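Deoxyribodipyrimidine photo-lyase (Oryza sativa Japonica Group, PDB 3UMV) repairs UV-damaged DNA by using light and its FAD cofactor to split cyclobutane pyrimidine dimers back into separate pyrimidines. Local coordinates at residues 54-59 with 68-73; 38-43 with 61-66; 369-374 with 380-385; 388-391 with 395-398. All coordinates share one frame; numbering follows the deposited sequence.

How the contacts relate
Contacts 1 and 2 belong to one beta-alpha-beta unit of the N-terminal alpha/beta domain. Both use helix 54-66, and their strands 70-75 and 40-44 are neighbours in the same sheet. Contacts 3 and 4 lie across the chain's centre from them, in the helical part, where helices 376-388 and 393-405 follow each other. Their centres are about 10 Å apart, against about 37 Å between contacts 1 and 4. Contacts 1, 2 and 4 are buried; contact 3 is partly buried. Contact 1 is purely apolar. Contact 2 adds a water at the edge of its apolar patch. Contact 3 turns on an amide next to a predicted electron-transfer tryptophan, and contact 4 brings cationic side chains to FAD.

Contact 1: residues 54-59 with 68-73; sequences WALLHA and SPLAVA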
loop_
_atom_site.group_PDB
_atom_site.type_symbol
_atom_site.label_atom_id
_atom_site.label_comp_id
_atom_site.label_asym_id
_atom_site.label_seq_id
_atom_site.Cartn_x
_atom_site.Cartn_y
_atom_site.Cartn_z
ATOM N N TRP A 54 -9.496 -12.042 -3.612
ATOM C CA TRP A 54 -9.214 -13.462 -3.855
ATOM C C TRP A 54 -9.048 -14.276 -2.585
ATOM O O TRP A 54 -9.320 -15.470 -2.591
ATOM C CB TRP A 54 -7.996 -13.675 -4.757
ATOM C CG TRP A 54 -8.200 -13.258 -6.190
ATOM C CD1 TRP A 54 -7.503 -12.297 -6.870
ATOM C CD2 TRP A 54 -9.159 -13.787 -7.115
ATOM N NE1 TRP A 54 -7.969 -12.195 -8.159
ATOM C CE2 TRP A 54 -8.998 -13.082 -8.331
ATOM C CE3 TRP A 54 -10.155 -14.764 -7.026
ATOM C CZ2 TRP A 54 -9.778 -13.352 -9.464
ATOM C CZ3 TRP A 54 -10.942 -15.025 -8.153
ATOM C CH2 TRP A 54 -10.737 -14.321 -9.353
ATOM N N ALA A 55 -8.603 -13.643 -1.504
ATOM C CA ALA A 55 -8.376 -14.381 -0.272
ATOM C C ALA A 55 -9.724 -14.770 0.325
ATOM O O ALA A 55 -9.923 -15.906 0.735
ATOM C CB ALA A 55 -7.559 -13.559 0.707
ATOM N N LEU A 56 -10.665 -13.827 0.331
ATOM C CA LEU A 56 -12.010 -14.101 0.816
ATOM C C LEU A 56 -12.720 -15.146 -0.073
ATOM O O LEU A 56 -13.344 -16.078 0.431
ATOM C CB LEU A 56 -12.824 -12.804 0.885
ATOM C CG LEU A 56 -14.288 -12.988 1.290
ATOM C CD1 LEU A 56 -14.359 -13.648 2.658
ATOM C CD2 LEU A 56 -15.036 -11.651 1.277
ATOM N N LEU A 57 -12.604 -14.989 -1.391
ATOM C CA LEU A 57 -13.182 -15.939 -2.351
ATOM C C LEU A 57 -12.647 -17.349 -2.114
ATOM O O LEU A 57 -13.403 -18.321 -2.137
ATOM C CB LEU A 57 -12.887 -15.498 -3.790
ATOM C CG LEU A 57 -13.730 -14.336 -4.316
ATOM C CD1 LEU A 57 -13.131 -13.749 -5.589
ATOM C CD2 LEU A 57 -15.149 -14.806 -4.560
ATOM N N HIS A 58 -11.343 -17.457 -1.882
ATOM C CA HIS A 58 -10.732 -18.747 -1.594
ATOM C C HIS A 58 -11.300 -19.355 -0.311
ATOM O O HIS A 58 -11.657 -20.529 -0.278
ATOM C CB HIS A 58 -9.213 -18.621 -1.497
ATOM C CG HIS A 58 -8.522 -19.935 -1.310
ATOM N ND1 HIS A 58 -7.729 -20.216 -0.217
ATOM C CD2 HIS A 58 -8.529 -21.055 -2.068
ATOM C CE1 HIS A 58 -7.265 -21.450 -0.318
ATOM N NE2 HIS A 58 -7.735 -21.980 -1.432
ATOM N N ALA A 59 -11.394 -18.548 0.742
ATOM C CA ALA A 59 -11.952 -19.021 2.005
ATOM C C ALA A 59 -13.385 -19.519 1.795
ATOM O O ALA A 59 -13.725 -20.609 2.220
ATOM C CB ALA A 59 -11.890 -17.927 3.081
ATOM N N SER A 68 -19.030 -26.088 5.547
ATOM C CA SER A 68 -18.654 -25.465 6.808
ATOM C C SER A 68 -18.908 -23.967 6.748
ATOM O O SER A 68 -18.986 -23.393 5.657
ATOM C CB SER A 68 -17.184 -25.739 7.108
ATOM O OG SER A 68 -16.946 -27.135 7.198
ATOM N N PRO A 69 -19.062 -23.331 7.921
ATOM C CA PRO A 69 -19.303 -21.886 7.993
ATOM C C PRO A 69 -18.039 -21.068 7.743
ATOM O O PRO A 69 -16.927 -21.597 7.817
ATOM C CB PRO A 69 -19.790 -21.685 9.428
ATOM C CG PRO A 69 -19.169 -22.787 10.186
ATOM C CD PRO A 69 -19.120 -23.966 9.249
ATOM N N LEU A 70 -18.240 -19.783 7.463
ATOM C CA LEU A 70 -17.178 -18.867 7.050
ATOM C C LEU A 70 -17.199 -17.612 7.912
ATOM O O LEU A 70 -18.262 -17.032 8.134
ATOM C CB LEU A 70 -17.393 -18.459 5.594
ATOM C CG LEU A 70 -16.435 -17.400 5.021
ATOM C CD1 LEU A 70 -15.023 -17.928 4.944
ATOM C CD2 LEU A 70 -16.896 -16.943 3.656
ATOM N N ALA A 71 -16.029 -17.197 8.393
ATOM C CA ALA A 71 -15.904 -15.975 9.185
ATOM C C ALA A 71 -14.715 -15.139 8.720
ATOM O O ALA A 71 -13.751 -15.680 8.176
ATOM C CB ALA A 71 -15.748 -16.297 10.650
ATOM N N VAL A 72 -14.804 -13.826 8.923
ATOM C CA VAL A 72 -13.688 -12.916 8.665
ATOM C C VAL A 72 -13.177 -12.400 10.008
ATOM O O VAL A 72 -13.968 -12.107 10.914
ATOM C CB VAL A 72 -14.118 -11.709 7.794
ATOM C CG1 VAL A 72 -12.959 -10.731 7.633
ATOM C CG2 VAL A 72 -14.646 -12.177 6.443
ATOM N N ALA A 73 -11.859 -12.311 10.153
ATOM C CA ALA A 73 -11.256 -11.760 11.362
ATOM C C ALA A 73 -10.210 -10.720 11.000
ATOM O O ALA A 73 -9.428 -10.925 10.076
ATOM C CB ALA A 73 -10.628 -12.874 12.214
#
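Leu-56 and Ala-59 pack on Leu-70 and Val-72 within a beta-alpha-beta unit of the photolyase alpha/beta domain. The helix and the following strand run roughly antiparallel, with 150° between the axes of the short segments and 9.8 Å at closest approach. No hydrogen bond crosses this contact. Leu-70 is the main strand residue. It turns CD1 onto the methyl of Ala-59, with CD1 3.6 Å from Ala-59 CB. Its second methyl faces Leu-56 more loosely: Leu-70 CD2 is 4.3 Å from Leu-56 CD1. Leu-56 CD1 also meets Val-72 CG2 at 4.1 Å, and these two side chains cross at about a right angle. Leu-56 holds CG anti to the backbone N (chi1 176°). This brings the branched end to the strand, although the side chain does not start out straight at it. Small Ala-59 thus takes the close approach, and the longer Leu-56 spans the wider gap further along. All four residues are buried. Ala-59 also touches Val-40 and Tyr-42 of strand 40-44, so the helix lies over both parallel strands it connects. On its other edge, strand 70-75 pairs with strand 111-114, where Val-72 bonds through its backbone to Phe-112.

Contact 2: residues 38-43 with 61-66; sequences GPVVYW and GLAAAS
Val-40, at the start of strand 40-44, comes closest to helix 54-66 at Ala-63, with Val-40 CA 5.8 Å from Ala-63 CA. The strand side of the contact rests on one methyl group. Val-40 CG2 sits against the helix backbone, 3.7 Å from Ala-63 N. It also meets the methyl of that residue, Ala-63 CB, at 3.9 Å. Leu-62, the residue before it, brings its CB to 4.1 Å from the same Val-40 CG2. With CG1 of Val-40 anti to the backbone N (chi1 176°), CG2 lies beside that N and takes the place facing the helix. Leu-62 touches through its CB and not through its branched end.

A polar link runs next to this apolar patch. One water donates to Gly-38 O at 2.8 Å and to Ser-66 OG at 2.7 Å, so it links the residues leading into the strand to Ser-66 of the 61-66 segment. The hydroxyl of Ser-66 in turn donates to Leu-62 O, with OG to O 2.9 Å. That bond comes in at a C=O...OG angle of 138° and is tilted 27° from the carbonyl plane. Gly-38 O has a second partner in Ser-131 OG. Val-40 also packs on Ala-59 and Leu-70, which continue the apolar layer between helix and sheet.

The chemistry is therefore divided. Methyl packing fills the space between helix and strand at this point, while the water joins a backbone carbonyl to a serine whose own proton is spent on Leu-62 O.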
loop_
_atom_site.group_PDB
_atom_site.type_symbol
_atom_site.label_atom_id
_atom_site.label_comp_id
_atom_site.label_asym_id
_atom_site.label_seq_id
_atom_site.Cartn_x
_atom_site.Cartn_y
_atom_site.Cartn_z
ATOM N N GLY A 38 -15.157 -28.105 10.106
ATOM C CA GLY A 38 -14.784 -26.958 10.914
ATOM C C GLY A 38 -14.839 -25.669 10.105
ATOM O O GLY A 38 -14.630 -25.688 8.894
ATOM N N PRO A 39 -15.131 -24.546 10.774
ATOM C CA PRO A 39 -15.207 -23.225 10.139
ATOM C C PRO A 39 -13.950 -22.869 9.345
ATOM O O PRO A 39 -12.852 -23.341 9.648
ATOM C CB PRO A 39 -15.348 -22.272 11.328
ATOM C CG PRO A 39 -16.016 -23.128 12.409
ATOM C CD PRO A 39 -15.442 -24.503 12.214
ATOM N N VAL A 40 -14.121 -22.036 8.326
ATOM C CA VAL A 40 -12.999 -21.428 7.635
ATOM C C VAL A 40 -12.908 -19.978 8.098
ATOM O O VAL A 40 -13.923 -19.275 8.151
ATOM C CB VAL A 40 -13.192 -21.457 6.102
ATOM C CG1 VAL A 40 -12.036 -20.724 5.402
ATOM C CG2 VAL A 40 -13.337 -22.910 5.609
ATOM N N VAL A 41 -11.703 -19.538 8.455
ATOM C CA VAL A 41 -11.500 -18.166 8.911
ATOM C C VAL A 41 -10.568 -17.442 7.956
ATOM O O VAL A 41 -9.470 -17.929 7.689
ATOM C CB VAL A 41 -10.859 -18.122 10.304
ATOM C CG1 VAL A 41 -10.593 -16.671 10.733
ATOM C CG2 VAL A 41 -11.738 -18.842 11.314
ATOM N N TYR A 42 -11.015 -16.295 7.437
ATOM C CA TYR A 42 -10.161 -15.424 6.644
ATOM C C TYR A 42 -9.615 -14.330 7.558
ATOM O O TYR A 42 -10.366 -13.498 8.077
ATOM C CB TYR A 42 -10.926 -14.825 5.447
ATOM C CG TYR A 42 -10.247 -13.643 4.776
ATOM C CD1 TYR A 42 -8.863 -13.598 4.612
ATOM C CD2 TYR A 42 -10.997 -12.573 4.281
ATOM C CE1 TYR A 42 -8.238 -12.511 4.008
ATOM C CE2 TYR A 42 -10.378 -11.476 3.660
ATOM C CZ TYR A 42 -9.005 -11.460 3.517
ATOM O OH TYR A 42 -8.388 -10.390 2.897
ATOM N N TRP A 43 -8.312 -14.393 7.805
ATOM C CA TRP A 43 -7.616 -13.350 8.535
ATOM C C TRP A 43 -7.309 -12.223 7.552
ATOM O O TRP A 43 -6.362 -12.299 6.778
ATOM C CB TRP A 43 -6.338 -13.915 9.176
ATOM C CG TRP A 43 -5.452 -12.871 9.821
ATOM C CD1 TRP A 43 -5.783 -11.575 10.112
ATOM C CD2 TRP A 43 -4.080 -13.032 10.223
ATOM N NE1 TRP A 43 -4.717 -10.935 10.684
ATOM C CE2 TRP A 43 -3.657 -11.801 10.761
ATOM C CE3 TRP A 43 -3.170 -14.100 10.184
ATOM C CZ2 TRP A 43 -2.354 -11.599 11.255
ATOM C CZ3 TRP A 43 -1.873 -13.898 10.684
ATOM C CH2 TRP A 43 -1.484 -12.661 11.208
ATOM N N GLY A 61 -14.778 -20.479 -0.911
ATOM C CA GLY A 61 -14.771 -21.682 -1.730
ATOM C C GLY A 61 -14.424 -22.921 -0.923
ATOM O O GLY A 61 -14.949 -24.005 -1.185
ATOM N N LEU A 62 -13.535 -22.772 0.054
ATOM C CA LEU A 62 -13.161 -23.890 0.916
ATOM C C LEU A 62 -14.331 -24.234 1.821
ATOM O O LEU A 62 -14.647 -25.413 2.029
ATOM C CB LEU A 62 -11.931 -23.541 1.768
ATOM C CG LEU A 62 -10.579 -23.409 1.061
ATOM C CD1 LEU A 62 -9.471 -23.082 2.061
ATOM C CD2 LEU A 62 -10.236 -24.659 0.266
ATOM N N ALA A 63 -14.975 -23.195 2.349
ATOM C CA ALA A 63 -16.150 -23.343 3.203
ATOM C C ALA A 63 -17.288 -24.048 2.469
ATOM O O ALA A 63 -17.809 -25.055 2.945
ATOM C CB ALA A 63 -16.611 -21.976 3.698
ATOM N N ALA A 64 -17.662 -23.522 1.303
ATOM C CA ALA A 64 -18.751 -24.090 0.505
ATOM C C ALA A 64 -18.530 -25.560 0.166
ATOM O O ALA A 64 -19.461 -26.362 0.225
ATOM C CB ALA A 64 -18.967 -23.280 -0.777
ATOM N N ALA A 65 -17.298 -25.908 -0.184
ATOM C CA ALA A 65 -16.962 -27.270 -0.586
ATOM C C ALA A 65 -16.974 -28.259 0.582
ATOM O O ALA A 65 -17.155 -29.461 0.383
ATOM C CB ALA A 65 -15.614 -27.298 -1.290
ATOM N N SER A 66 -16.781 -27.761 1.799
ATOM C CA SER A 66 -16.700 -28.646 2.962
ATOM C C SER A 66 -17.931 -28.540 3.851
ATOM O O SER A 66 -17.968 -29.106 4.950
ATOM C CB SER A 66 -15.433 -28.353 3.767
ATOM O OG SER A 66 -15.451 -27.035 4.273
HETATM O O HOH W 1 -13.836 -26.654 6.406
#

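Contact 3: residues 369-374 with 380-385; sequences ENAKTH and ASQLEM. With URE (urea), chain J.
Gln-382 NE2 donates to the backbone carbonyl of Glu-369, with NE2 to O 3.1 Å. The bond is bent, at 136° about the hydrogen, and Glu-369 O lies tilted from the plane of the amide. The other end of the amide is held too: Gln-382 OE1 accepts from Trp-399 NE1. Gln-382 sends CG anti to the backbone N (chi1 173°), and a bend at chi2 (70°) then turns the amide to Glu-369. Beside the aliphatic part of Gln-382, the methyl of Ala-371 packs against two successive helix residues. Ala-371 CB is 4.0 Å from Gln-382 CG and 3.9 Å from Leu-383 CG. Ala-371 has positive phi and is the C-prime residue of the Schellman motif that ends helix 365-369, so the reversal of the chain puts its methyl on helix 376-388. The carboxylate of Glu-369 turns elsewhere, to Lys-423, Tyr-424 and Tyr-419. An alanine in place of Gln-382 would probably leave both Glu-369 O and the indole N-H of Trp-399 without these mates and open a gap beside Ala-371. Trp-399 is a predicted electron-transfer residue. By fixing both ends of one amide, the contact ties the ring N-H of that tryptophan to the end of helix 365-369.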
loop_
_atom_site.group_PDB
_atom_site.type_symbol
_atom_site.label_atom_id
_atom_site.label_comp_id
_atom_site.label_asym_id
_atom_site.label_seq_id
_atom_site.Cartn_x
_atom_site.Cartn_y
_atom_site.Cartn_z
ATOM N N GLU A 369 11.427 18.306 8.324
ATOM C CA GLU A 369 10.041 18.014 8.678
ATOM C C GLU A 369 9.178 19.272 8.721
ATOM O O GLU A 369 8.008 19.256 8.336
ATOM C CB GLU A 369 9.964 17.307 10.020
ATOM C CG GLU A 369 8.535 17.021 10.434
ATOM C CD GLU A 369 8.435 15.945 11.472
ATOM O OE1 GLU A 369 7.299 15.548 11.772
ATOM O OE2 GLU A 369 9.482 15.489 11.986
ATOM N N ASN A 370 9.753 20.363 9.209
ATOM C CA ASN A 370 9.011 21.607 9.336
ATOM C C ASN A 370 9.141 22.532 8.129
ATOM O O ASN A 370 8.699 23.683 8.181
ATOM C CB ASN A 370 9.406 22.332 10.627
ATOM C CG ASN A 370 8.926 21.601 11.863
ATOM O OD1 ASN A 370 9.686 20.879 12.515
ATOM N ND2 ASN A 370 7.647 21.757 12.174
ATOM N N ALA A 371 9.737 22.016 7.053
ATOM C CA ALA A 371 9.851 22.731 5.785
ATOM C C ALA A 371 10.592 24.065 5.919
ATOM O O ALA A 371 10.117 25.105 5.452
ATOM C CB ALA A 371 8.463 22.930 5.143
ATOM N N LYS A 372 11.764 24.006 6.548
ATOM C CA LYS A 372 12.578 25.192 6.794
ATOM C C LYS A 372 13.863 25.259 5.961
ATOM O O LYS A 372 14.915 25.650 6.467
ATOM C CB LYS A 372 12.919 25.301 8.286
ATOM C CG LYS A 372 11.709 25.260 9.226
ATOM C CD LYS A 372 10.801 26.464 9.060
ATOM C CE LYS A 372 9.697 26.458 10.121
ATOM N NZ LYS A 372 8.746 27.600 9.981
ATOM N N THR A 373 13.780 24.903 4.683
ATOM C CA THR A 373 14.940 24.997 3.815
ATOM C C THR A 373 14.948 26.279 2.974
ATOM O O THR A 373 13.952 27.012 2.921
ATOM C CB THR A 373 15.032 23.799 2.869
ATOM O OG1 THR A 373 14.096 23.954 1.787
ATOM C CG2 THR A 373 14.763 22.494 3.624
ATOM N N HIS A 374 16.074 26.512 2.309
ATOM C CA HIS A 374 16.236 27.626 1.381
ATOM C C HIS A 374 15.421 27.433 0.099
ATOM O O HIS A 374 15.297 28.356 -0.700
ATOM C CB HIS A 374 17.706 27.757 0.986
ATOM C CG HIS A 374 18.196 26.621 0.144
ATOM N ND1 HIS A 374 18.532 25.395 0.677
ATOM C CD2 HIS A 374 18.372 26.511 -1.195
ATOM C CE1 HIS A 374 18.917 24.585 -0.294
ATOM N NE2 HIS A 374 18.834 25.238 -1.439
ATOM N N ALA A 380 7.348 23.475 -0.317
ATOM C CA ALA A 380 5.970 23.276 -0.765
ATOM C C ALA A 380 5.617 21.792 -0.825
ATOM O O ALA A 380 4.542 21.394 -0.405
ATOM C CB ALA A 380 5.732 23.965 -2.152
ATOM N N SER A 381 6.533 20.981 -1.342
ATOM C CA SER A 381 6.280 19.549 -1.448
ATOM C C SER A 381 6.147 18.928 -0.061
ATOM O O SER A 381 5.256 18.120 0.181
ATOM C CB SER A 381 7.356 18.849 -2.285
ATOM O OG SER A 381 8.615 18.804 -1.639
ATOM N N GLN A 382 7.004 19.349 0.868
ATOM C CA GLN A 382 6.897 18.869 2.240
ATOM C C GLN A 382 5.578 19.270 2.900
ATOM O O GLN A 382 4.947 18.456 3.571
ATOM C CB GLN A 382 8.108 19.335 3.064
ATOM C CG GLN A 382 8.013 19.022 4.540
ATOM C CD GLN A 382 8.137 17.542 4.857
ATOM O OE1 GLN A 382 8.660 16.759 4.061
ATOM N NE2 GLN A 382 7.658 17.151 6.028
ATOM N N LEU A 383 5.143 20.516 2.687
ATOM C CA LEU A 383 3.893 20.983 3.277
ATOM C C LEU A 383 2.671 20.317 2.661
ATOM O O LEU A 383 1.659 20.127 3.343
ATOM C CB LEU A 383 3.770 22.503 3.152
ATOM C CG LEU A 383 4.784 23.264 4.011
ATOM C CD1 LEU A 383 4.860 24.726 3.603
ATOM C CD2 LEU A 383 4.470 23.127 5.504
ATOM N N GLU A 384 2.754 19.972 1.378
ATOM C CA GLU A 384 1.645 19.289 0.730
ATOM C C GLU A 384 1.449 17.957 1.443
ATOM O O GLU A 384 0.339 17.617 1.826
ATOM C CB GLU A 384 1.875 19.092 -0.770
ATOM C CG GLU A 384 0.637 18.524 -1.497
ATOM C CD GLU A 384 0.851 18.288 -2.984
ATOM O OE1 GLU A 384 -0.137 18.400 -3.736
ATOM O OE2 GLU A 384 1.984 17.981 -3.412
ATOM N N MET A 385 2.539 17.227 1.654
ATOM C CA MET A 385 2.472 15.969 2.392
ATOM C C MET A 385 1.950 16.174 3.826
ATOM O O MET A 385 1.053 15.467 4.285
ATOM C CB MET A 385 3.846 15.290 2.397
ATOM C CG MET A 385 3.853 13.939 3.077
ATOM S SD MET A 385 5.482 13.156 3.093
ATOM C CE MET A 385 6.470 14.447 3.855
HETATM C C URE J . -1.947 15.275 -5.308
HETATM O O URE J . -1.143 15.683 -4.470
HETATM N N1 URE J . -2.216 15.987 -6.380
HETATM N N2 URE J . -2.659 14.206 -5.052
#

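Contact 4: residues 388-391 with 395-398; sequences HGKM and MRMY. With FAD (flavin-adenine dinucleotide), chain I; URE (urea), chain J; EDO (1,2-ethanediol), chain C.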
loop_
_atom_site.group_PDB
_atom_site.type_symbol
_atom_site.label_atom_id
_atom_site.label_comp_id
_atom_site.label_asym_id
_atom_site.label_seq_id
_atom_site.Cartn_x
_atom_site.Cartn_y
_atom_site.Cartn_z
ATOM N N HIS A 388 -1.948 18.035 3.433
ATOM C CA HIS A 388 -2.890 17.356 2.551
ATOM C C HIS A 388 -2.831 15.829 2.728
ATOM O O HIS A 388 -3.834 15.152 2.554
ATOM C CB HIS A 388 -2.616 17.754 1.094
ATOM C CG HIS A 388 -3.615 17.239 0.104
ATOM N ND1 HIS A 388 -3.273 16.371 -0.911
ATOM C CD2 HIS A 388 -4.934 17.501 -0.056
ATOM C CE1 HIS A 388 -4.342 16.103 -1.638
ATOM N NE2 HIS A 388 -5.362 16.779 -1.142
ATOM N N GLY A 389 -1.660 15.291 3.064
ATOM C CA GLY A 389 -1.517 13.854 3.245
ATOM C C GLY A 389 -1.239 13.048 1.982
ATOM O O GLY A 389 -1.223 11.814 1.999
ATOM N N LYS A 390 -1.001 13.727 0.870
ATOM C CA LYS A 390 -0.672 13.025 -0.362
ATOM C C LYS A 390 0.124 13.981 -1.238
ATOM O O LYS A 390 -0.436 14.884 -1.856
ATOM C CB LYS A 390 -1.947 12.539 -1.069
ATOM C CG LYS A 390 -1.705 11.685 -2.315
ATOM C CD LYS A 390 -3.021 11.172 -2.923
ATOM C CE LYS A 390 -2.806 10.414 -4.231
ATOM N NZ LYS A 390 -2.369 11.312 -5.371
ATOM N N MET A 391 1.438 13.808 -1.250
ATOM C CA MET A 391 2.308 14.681 -2.036
ATOM C C MET A 391 2.207 14.255 -3.486
ATOM O O MET A 391 2.093 13.068 -3.771
ATOM C CB MET A 391 3.755 14.557 -1.582
ATOM C CG MET A 391 4.706 15.502 -2.302
ATOM S SD MET A 391 6.449 15.169 -1.951
ATOM C CE MET A 391 6.430 15.108 -0.161
ATOM N N MET A 395 6.441 15.338 -7.482
ATOM C CA MET A 395 7.163 16.020 -6.401
ATOM C C MET A 395 7.824 15.037 -5.404
ATOM O O MET A 395 8.832 15.385 -4.801
ATOM C CB MET A 395 6.288 17.049 -5.658
ATOM C CG MET A 395 5.985 18.331 -6.462
ATOM S SD MET A 395 7.383 18.973 -7.398
ATOM C CE MET A 395 8.545 19.304 -6.082
ATOM N N ARG A 396 7.285 13.822 -5.238
ATOM C CA ARG A 396 7.926 12.839 -4.344
ATOM C C ARG A 396 9.361 12.506 -4.758
ATOM O O ARG A 396 10.253 12.355 -3.893
ATOM C CB ARG A 396 7.088 11.558 -4.214
ATOM C CG ARG A 396 5.750 11.784 -3.551
ATOM C CD ARG A 396 5.101 10.468 -3.138
ATOM N NE ARG A 396 3.651 10.611 -3.043
ATOM C CZ ARG A 396 2.873 9.842 -2.295
ATOM N NH1 ARG A 396 3.413 8.899 -1.540
ATOM N NH2 ARG A 396 1.556 10.031 -2.284
ATOM N N MET A 397 9.597 12.427 -6.072
ATOM C CA MET A 397 10.942 12.166 -6.595
ATOM C C MET A 397 11.897 13.321 -6.257
ATOM O O MET A 397 12.990 13.098 -5.736
ATOM C CB MET A 397 10.900 11.942 -8.110
ATOM C CG MET A 397 10.079 10.744 -8.514
ATOM S SD MET A 397 10.076 10.478 -10.311
ATOM C CE MET A 397 8.799 11.610 -10.796
ATOM N N TYR A 398 11.475 14.550 -6.557
ATOM C CA TYR A 398 12.251 15.746 -6.249
ATOM C C TYR A 398 12.531 15.838 -4.746
ATOM O O TYR A 398 13.668 16.012 -4.320
ATOM C CB TYR A 398 11.480 16.984 -6.709
ATOM C CG TYR A 398 12.195 18.292 -6.471
ATOM C CD1 TYR A 398 11.968 19.041 -5.321
ATOM C CD2 TYR A 398 13.109 18.772 -7.400
ATOM C CE1 TYR A 398 12.633 20.261 -5.117
ATOM C CE2 TYR A 398 13.771 19.967 -7.203
ATOM C CZ TYR A 398 13.543 20.699 -6.066
ATOM O OH TYR A 398 14.224 21.884 -5.899
HETATM P PA FAD I . -1.462 7.705 -10.076
HETATM O O1A FAD I . -0.494 8.423 -10.968
HETATM O O2A FAD I . -2.909 7.918 -10.425
HETATM O O5B FAD I . -1.087 6.150 -10.085
HETATM C C5B FAD I . -2.066 5.143 -9.949
HETATM C C4B FAD I . -1.508 3.984 -9.115
HETATM O O4B FAD I . -0.337 3.429 -9.694
HETATM C C3B FAD I . -1.074 4.439 -7.736
HETATM O O3B FAD I . -2.161 4.496 -6.843
HETATM C C2B FAD I . -0.111 3.351 -7.361
HETATM O O2B FAD I . -0.829 2.185 -7.003
HETATM C C1B FAD I . 0.571 3.070 -8.675
HETATM N N9A FAD I . 1.818 3.844 -8.799
HETATM C C8A FAD I . 1.991 5.067 -9.389
HETATM N N7A FAD I . 3.301 5.393 -9.282
HETATM C C5A FAD I . 3.955 4.399 -8.619
HETATM C C6A FAD I . 5.283 4.189 -8.230
HETATM N N6A FAD I . 6.263 5.022 -8.578
HETATM N N1A FAD I . 5.626 3.036 -7.557
HETATM C C2A FAD I . 4.666 2.091 -7.279
HETATM N N3A FAD I . 3.358 2.300 -7.658
HETATM C C4A FAD I . 3.019 3.426 -8.325
HETATM N N1 FAD I . 3.269 5.137 -3.354
HETATM C C2 FAD I . 2.454 4.635 -2.382
HETATM O O2 FAD I . 1.469 3.989 -2.740
HETATM N N3 FAD I . 2.752 4.830 -1.044
HETATM C C4 FAD I . 3.871 5.553 -0.672
HETATM O O4 FAD I . 4.130 5.731 0.523
HETATM C C4X FAD I . 4.700 6.051 -1.670
HETATM N N5 FAD I . 5.820 6.789 -1.366
HETATM C C5X FAD I . 6.643 7.259 -2.371
HETATM C C6 FAD I . 7.800 7.982 -2.050
HETATM C C7 FAD I . 8.632 8.462 -3.065
HETATM C C7M FAD I . 9.877 9.225 -2.692
HETATM C C8 FAD I . 8.293 8.222 -4.399
HETATM C C8M FAD I . 9.143 8.716 -5.532
HETATM C C9 FAD I . 7.141 7.517 -4.703
HETATM C C9A FAD I . 6.323 7.035 -3.698
HETATM N N10 FAD I . 5.175 6.336 -4.012
HETATM C C10 FAD I . 4.388 5.847 -2.998
HETATM C "C1'" FAD I . 4.768 6.063 -5.453
HETATM C "C2'" FAD I . 3.842 7.156 -6.074
HETATM O "O2'" FAD I . 4.302 8.499 -5.879
HETATM C "C3'" FAD I . 2.382 7.088 -5.591
HETATM O "O3'" FAD I . 1.913 5.773 -5.724
HETATM C "C4'" FAD I . 1.443 8.016 -6.365
HETATM O "O4'" FAD I . 1.887 9.354 -6.245
HETATM C "C5'" FAD I . 0.033 7.840 -5.804
HETATM O "O5'" FAD I . -0.898 8.806 -6.230
HETATM P P FAD I . -2.068 8.374 -7.241
HETATM O O1P FAD I . -2.794 7.145 -6.730
HETATM O O2P FAD I . -2.989 9.546 -7.463
HETATM O O3P FAD I . -1.138 8.113 -8.533
HETATM C C URE J . -1.947 15.275 -5.308
HETATM O O URE J . -1.143 15.683 -4.470
HETATM N N1 URE J . -2.216 15.987 -6.380
HETATM N N2 URE J . -2.659 14.206 -5.052
HETATM C C1 EDO C . -6.080 14.112 -4.087
HETATM O O1 EDO C . -4.798 14.499 -3.770
HETATM C C2 EDO C . -6.236 12.960 -4.806
HETATM O O2 EDO C . -5.200 12.588 -5.631
#
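An extended chain in Lys-390 and another in Arg-396 bring two cationic side chains to FAD, where they cross at about a right angle. Lys-390 is anti through its first three torsions and bends only at chi4 (-70°), which sets NZ at the phosphate. There Lys-390 NZ donates to FAD O2P at 2.8 Å and to FAD O5' at 3.0 Å. Arg-396 starts with CG beside its backbone N and then runs straight to NE. Its NE donates to Met-391 O at 3.0 Å, from above the carbonyl plane; NH2 adds a weak bond to the same oxygen. FAD O2' lies over one face of the guanidinium, and Arg-396 NH1 comes within 3.2 Å of FAD N5. NH2 forms a salt bridge with Asp-427. A leucine in place of Arg-396 would probably leave Asp-427 without this charged mate and Met-391 O without its donors. The shaft of Arg-396 is packed as well, with Met-391 SD 3.8 Å from Arg-396 CG. Met-391 CG meets Met-395 CB at 4.0 Å. Met-391 also packs on Ser-381 and Met-385, so this loop residue fills the corner between helices 376-388 and 393-405.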